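PDB 6IXO: myosin-2 from Saccharomyces cerevisiae, which moves organelles and other cargo along polarized actin cables as a class V motor, its globular tail, the part in this structure, binding receptors on the cargo. Local coordinates for residues T83-Q86 with K87-Q91; I161-K164 with K165-K168; P376-P380 with F381-K385. All coordinates share one frame; numbering follows the deposited sequence.

Contacts 1 and 2 are about two helical turns each, contact 1 at the C-terminal end of helix 71-90 and contact 2 within helix 134-180, whereas contact 3 is a 3-10 turn in the long loop between helix 336-350 and helix 403-415. All are partly buried; contact 2 is the most central, its centre about 7 Å from that of the chain. Contacts 1 and 2 each have a buried apolar side and an exposed lysine-bearing one, and they touch: Lys165 NZ lies 2.9 Å from Thr90 O, and Ile161 packs on Val89 and Thr90. Contact 3 meets contact 2 through Phe377, on Leu163 and Gln167. The helices rely on i to i+4 bonds, the loop on bonds that Asp379 accepts from Phe381 and Ser382.

Contact 1: residues T83-Q86 with K87-Q91; sequences TTIQ and KVVTQ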
# COMPACT_ATOMS: atom_id res chain seq x y z
N THR A 83 14.61 10.51 -9.42
CA THR A 83 14.68 11.38 -8.26
C THR A 83 13.34 12.05 -8.03
O THR A 83 12.85 12.11 -6.90
CB THR A 83 15.75 12.50 -8.43
OG1 THR A 83 17.03 11.90 -8.62
CG2 THR A 83 15.79 13.38 -7.17
N THR A 84 12.75 12.56 -9.11
CA THR A 84 11.54 13.36 -8.99
C THR A 84 10.37 12.49 -8.54
O THR A 84 9.59 12.88 -7.66
CB THR A 84 11.20 14.09 -10.32
OG1 THR A 84 12.27 15.01 -10.62
CG2 THR A 84 9.89 14.88 -10.19
N ILE A 85 10.24 11.31 -9.12
CA ILE A 85 9.09 10.48 -8.74
C ILE A 85 9.22 10.11 -7.27
O ILE A 85 8.25 10.22 -6.51
CB ILE A 85 9.00 9.19 -9.58
CG1 ILE A 85 8.56 9.55 -11.03
CG2 ILE A 85 8.04 8.20 -8.92
CD1 ILE A 85 8.56 8.34 -12.03
N GLN A 86 10.40 9.70 -6.86
CA GLN A 86 10.55 9.28 -5.46
C GLN A 86 10.24 10.47 -4.55
O GLN A 86 9.53 10.34 -3.54
CB GLN A 86 11.96 8.76 -5.18
CG GLN A 86 12.13 8.34 -3.69
CD GLN A 86 13.26 7.34 -3.44
OE1 GLN A 86 13.50 6.42 -4.23
NE2 GLN A 86 13.93 7.52 -2.33
N LYS A 87 10.77 11.63 -4.92
CA LYS A 87 10.50 12.85 -4.16
C LYS A 87 9.01 13.16 -4.11
O LYS A 87 8.48 13.54 -3.06
CB LYS A 87 11.26 14.04 -4.76
CG LYS A 87 10.98 15.35 -4.01
CD LYS A 87 11.92 16.48 -4.43
CE LYS A 87 11.77 17.70 -3.52
NZ LYS A 87 12.63 18.84 -3.95
N VAL A 88 8.32 13.00 -5.23
CA VAL A 88 6.89 13.25 -5.23
C VAL A 88 6.17 12.31 -4.26
O VAL A 88 5.28 12.73 -3.53
CB VAL A 88 6.28 13.10 -6.67
CG1 VAL A 88 4.77 13.08 -6.60
CG2 VAL A 88 6.75 14.30 -7.54
N VAL A 89 6.58 11.05 -4.22
CA VAL A 89 5.84 10.13 -3.35
C VAL A 89 6.16 10.46 -1.86
O VAL A 89 5.32 10.35 -1.00
CB VAL A 89 6.18 8.70 -3.68
CG1 VAL A 89 5.59 7.75 -2.63
CG2 VAL A 89 5.64 8.33 -5.15
N THR A 90 7.38 10.95 -1.62
CA THR A 90 7.83 11.31 -0.27
C THR A 90 6.99 12.46 0.33
O THR A 90 6.80 12.57 1.56
CB THR A 90 9.35 11.64 -0.34
OG1 THR A 90 10.05 10.43 -0.64
CG2 THR A 90 9.88 12.19 0.99
N GLN A 91 6.45 13.29 -0.55
CA GLN A 91 5.70 14.48 -0.15
C GLN A 91 4.19 14.24 -0.09
O GLN A 91 3.44 15.14 0.27
CB GLN A 91 6.02 15.62 -1.13
CG GLN A 91 7.49 16.09 -0.98
CD GLN A 91 7.86 17.25 -1.90
OE1 GLN A 91 7.27 17.43 -2.96
NE2 GLN A 91 8.85 18.03 -1.48
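Gln86 O is gripped twice by Thr90, whose backbone N and side-chain OG1 both donate to it at 2.9 Å. This is the last turn of helix 71-90 in the all-helical cargo-binding tail, and the paired bonds are a common arrangement for a helical threonine. With OG1 anti to its own carbonyl carbon (chi1 -68°), the hydroxyl hangs beside the backbone N and reaches Gln86 O from above the carbonyl plane, while the backbone N-H comes in much closer to that plane. A threonine suits this exposed helix end because its polar group is satisfied locally. The side-chain amide of Gln86 reaches helix 134-180, where OE1 accepts from Asn157 ND2.

The buried side is built from beta-branched residues. Val88 N bonds Thr84 O at 2.7 Å, and the same carbonyl is brushed by Val88 CG2. The Thr84 hydroxyl turns back to Gln80 O, leaving its methyl to do the apolar work. Ile85, Val88 and Val89 all lie against Trp104 of helix 97-124. One turn apart, Ile85 CG2 and Val89 CG2 approach to 4.5 Å, and Thr84 CG2 meets Val88 CG2 at 4.1 Å.

Contact 2: residues I161-K164 with K165-K168; sequences IWLK and KLQK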
# COMPACT_ATOMS: atom_id res chain seq x y z
N ILE A 161 7.63 3.69 1.11
CA ILE A 161 7.36 5.05 1.56
C ILE A 161 5.85 5.24 1.75
O ILE A 161 5.36 5.76 2.77
CB ILE A 161 7.90 6.07 0.57
CG1 ILE A 161 9.44 6.13 0.65
CG2 ILE A 161 7.29 7.47 0.81
CD1 ILE A 161 10.09 6.89 -0.57
N TRP A 162 5.11 4.77 0.76
CA TRP A 162 3.66 4.90 0.77
C TRP A 162 3.02 4.08 1.88
O TRP A 162 2.15 4.56 2.60
CB TRP A 162 3.09 4.45 -0.56
CG TRP A 162 1.59 4.65 -0.73
CD1 TRP A 162 0.89 5.84 -0.65
CD2 TRP A 162 0.64 3.64 -1.02
NE1 TRP A 162 -0.44 5.62 -0.92
CE2 TRP A 162 -0.62 4.27 -1.16
CE3 TRP A 162 0.73 2.26 -1.20
CZ2 TRP A 162 -1.78 3.56 -1.45
CZ3 TRP A 162 -0.44 1.55 -1.52
CH2 TRP A 162 -1.66 2.20 -1.65
N LEU A 163 3.44 2.83 1.99
CA LEU A 163 2.82 1.92 2.94
C LEU A 163 3.05 2.45 4.38
O LEU A 163 2.15 2.38 5.22
CB LEU A 163 3.39 0.50 2.77
CG LEU A 163 2.62 -0.64 3.46
CD1 LEU A 163 1.11 -0.53 3.23
CD2 LEU A 163 3.10 -2.03 3.00
N LYS A 164 4.23 3.00 4.63
CA LYS A 164 4.49 3.57 5.96
C LYS A 164 3.57 4.75 6.24
O LYS A 164 3.05 4.90 7.35
CB LYS A 164 5.95 4.00 6.08
CG LYS A 164 6.21 4.79 7.40
CD LYS A 164 7.73 5.14 7.59
CE LYS A 164 8.61 3.86 7.61
NZ LYS A 164 8.31 2.91 8.78
N LYS A 165 3.35 5.60 5.25
CA LYS A 165 2.42 6.71 5.43
C LYS A 165 1.00 6.23 5.69
O LYS A 165 0.29 6.81 6.51
CB LYS A 165 2.43 7.64 4.19
CG LYS A 165 3.68 8.56 4.10
CD LYS A 165 3.78 9.14 2.62
CE LYS A 165 5.05 10.01 2.51
NZ LYS A 165 4.94 11.23 3.32
N LEU A 166 0.60 5.16 5.00
CA LEU A 166 -0.70 4.55 5.27
C LEU A 166 -0.81 4.07 6.72
O LEU A 166 -1.82 4.29 7.36
CB LEU A 166 -0.96 3.35 4.36
CG LEU A 166 -1.12 3.74 2.87
CD1 LEU A 166 -1.39 2.45 2.14
CD2 LEU A 166 -2.29 4.72 2.60
N GLN A 167 0.23 3.39 7.21
CA GLN A 167 0.24 2.96 8.61
C GLN A 167 0.07 4.13 9.57
O GLN A 167 -0.68 4.01 10.55
CB GLN A 167 1.54 2.22 8.93
CG GLN A 167 1.66 0.85 8.20
CD GLN A 167 2.82 0.02 8.74
OE1 GLN A 167 3.85 0.55 9.09
NE2 GLN A 167 2.62 -1.29 8.83
N LYS A 168 0.79 5.23 9.33
CA LYS A 168 0.66 6.38 10.24
C LYS A 168 -0.75 6.95 10.25
O LYS A 168 -1.24 7.39 11.28
CB LYS A 168 1.65 7.49 9.88
CG LYS A 168 3.11 7.04 9.86
CD LYS A 168 3.58 6.54 11.22
CE LYS A 168 5.06 6.09 11.17
NZ LYS A 168 6.02 7.21 10.91
O HOH W 1 6.22 1.18 7.85
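With CG anti to the backbone N (chi1 -175°), Trp162 holds its ring out from the helix, and Leu166, with CG anti to its carbonyl carbon (chi1 -67°), leans back over it. As a result Leu166 CD1 sits squarely over the six-membered ring in a CH-pi contact, 3.6 Å from the centroid and 4° off the ring normal. The same methyl touches Leu163 CD1 at 4.0 Å, the two leucines crossing at about a right angle. These i to i+4 and i to i+3 pairs lie on the buried side of the long helix 134-180, where large apolar groups suit packing against helices 97-124 and 223-247. The indole NE1 donates outside the turn, to Leu97 O.

On another side Ile161 and Lys165 run alongside each other, Ile161 CG2 3.8 Å from Lys165 CE. A lysine fits because CG and CD pass over Ile161 O while NZ goes on to Thr90 O and Leu92 O. Gln167 bonds Glu373 O through NE2, and its OE1 takes a 2.7 Å bond from a water that accepts from Lys164 NZ. Lys164 and Lys168 lie side by side, their NZ atoms 5.3 Å apart, not in contact but probably mildly repelling.

Contact 3: residues P376-P380 with F381-K385; sequences PFTDP and FSLIK
Hydrogen bonds centred on Asp379 and Ser382 shape this short 3-10 turn in the loop before helix 403-415. Asp379 O accepts both Ser382 N at 2.9 Å and Ser382 OG at 2.7 Å, the hydroxyl arriving in the carbonyl plane and the amide from above it. The serine can do this because OG stands between its backbone N and carbonyl carbon (chi1 77°). A second i to i+3 bond, Leu383 N to Pro380 O at 3.2 Å, continues the 3-10 pattern. Asp379 OD1 receives Phe381 N at 3.0 Å from above the carboxylate plane, an Asx turn. The other carboxylate oxygen, OD2, accepts from Ser155 OG on helix 134-180. Replacing Asp379 by an alanine removes both oxygens and is likely to leave Phe381 N and Ser155 OG each without its acceptor, loosening the loop from that helix. A water accepts from Asp379 N and gives a weak bond to Ser382 OG.

Pro380, whose ring restricts phi and which lacks an N-H, suits the first position of the turn and packs on Val225 and Ala228. Phe381 packs on Val225 and Leu105. Thr378 CG2 meets Leu383 CD2 at 4.1 Å.

Asp379 OD1 also lies in the plane of the Phe381 ring at its edge, 3.3 Å from Phe381 CD2.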
# COMPACT_ATOMS: atom_id res chain seq x y z
N PRO A 376 11.07 -2.66 6.50
CA PRO A 376 10.50 -2.53 5.15
C PRO A 376 9.86 -3.80 4.63
O PRO A 376 10.18 -4.91 5.09
CB PRO A 376 11.73 -2.17 4.29
CG PRO A 376 12.86 -2.79 4.94
CD PRO A 376 12.55 -2.66 6.47
N PHE A 377 8.95 -3.62 3.68
CA PHE A 377 8.16 -4.72 3.16
C PHE A 377 8.59 -5.14 1.77
O PHE A 377 8.98 -4.28 0.98
CB PHE A 377 6.71 -4.31 3.11
CG PHE A 377 6.18 -3.88 4.45
CD1 PHE A 377 5.80 -4.82 5.38
CD2 PHE A 377 6.08 -2.54 4.76
CE1 PHE A 377 5.32 -4.41 6.66
CE2 PHE A 377 5.57 -2.13 6.02
CZ PHE A 377 5.21 -3.08 6.94
N THR A 378 8.45 -6.43 1.48
CA THR A 378 8.61 -6.95 0.14
C THR A 378 7.69 -6.18 -0.83
O THR A 378 6.53 -5.97 -0.55
CB THR A 378 8.31 -8.46 0.09
OG1 THR A 378 9.20 -9.13 0.98
CG2 THR A 378 8.54 -9.05 -1.37
N ASP A 379 8.22 -5.80 -2.00
CA ASP A 379 7.39 -5.09 -2.96
C ASP A 379 6.52 -6.16 -3.65
O ASP A 379 7.06 -6.98 -4.42
CB ASP A 379 8.29 -4.33 -3.98
CG ASP A 379 7.50 -3.71 -5.13
OD1 ASP A 379 6.23 -3.71 -5.14
OD2 ASP A 379 8.18 -3.16 -6.03
N PRO A 380 5.19 -6.11 -3.49
CA PRO A 380 4.40 -7.24 -4.02
C PRO A 380 4.42 -7.22 -5.57
O PRO A 380 4.21 -8.26 -6.17
CB PRO A 380 3.00 -7.00 -3.48
CG PRO A 380 2.93 -5.48 -3.30
CD PRO A 380 4.33 -5.09 -2.84
N PHE A 381 4.67 -6.06 -6.17
CA PHE A 381 4.87 -6.00 -7.65
C PHE A 381 6.02 -6.87 -8.12
O PHE A 381 6.02 -7.39 -9.25
CB PHE A 381 5.16 -4.56 -8.09
CG PHE A 381 3.94 -3.69 -8.09
CD1 PHE A 381 2.99 -3.80 -9.09
CD2 PHE A 381 3.73 -2.77 -7.07
CE1 PHE A 381 1.85 -2.99 -9.11
CE2 PHE A 381 2.58 -1.97 -7.06
CZ PHE A 381 1.64 -2.07 -8.08
N SER A 382 7.04 -7.00 -7.27
CA SER A 382 8.27 -7.67 -7.70
C SER A 382 8.04 -9.19 -7.80
O SER A 382 8.89 -9.93 -8.33
CB SER A 382 9.42 -7.36 -6.74
OG SER A 382 9.28 -8.14 -5.55
N LEU A 383 6.89 -9.64 -7.29
CA LEU A 383 6.59 -11.06 -7.21
C LEU A 383 5.74 -11.53 -8.39
O LEU A 383 5.45 -12.71 -8.51
CB LEU A 383 5.86 -11.41 -5.90
CG LEU A 383 6.58 -11.00 -4.62
CD1 LEU A 383 5.67 -11.39 -3.43
CD2 LEU A 383 7.92 -11.66 -4.50
N ILE A 384 5.30 -10.60 -9.22
CA ILE A 384 4.42 -11.00 -10.31
C ILE A 384 5.01 -10.58 -11.66
O ILE A 384 5.84 -9.65 -11.76
CB ILE A 384 3.02 -10.42 -10.15
CG1 ILE A 384 3.04 -8.92 -10.34
CG2 ILE A 384 2.44 -10.72 -8.73
CD1 ILE A 384 1.69 -8.30 -10.07
N LYS A 385 4.56 -11.28 -12.69
CA LYS A 385 5.06 -11.12 -14.05
C LYS A 385 4.77 -9.72 -14.49
O LYS A 385 3.73 -9.17 -14.15
CB LYS A 385 4.39 -12.12 -14.99
O HOH W 2 10.87 -6.72 -2.86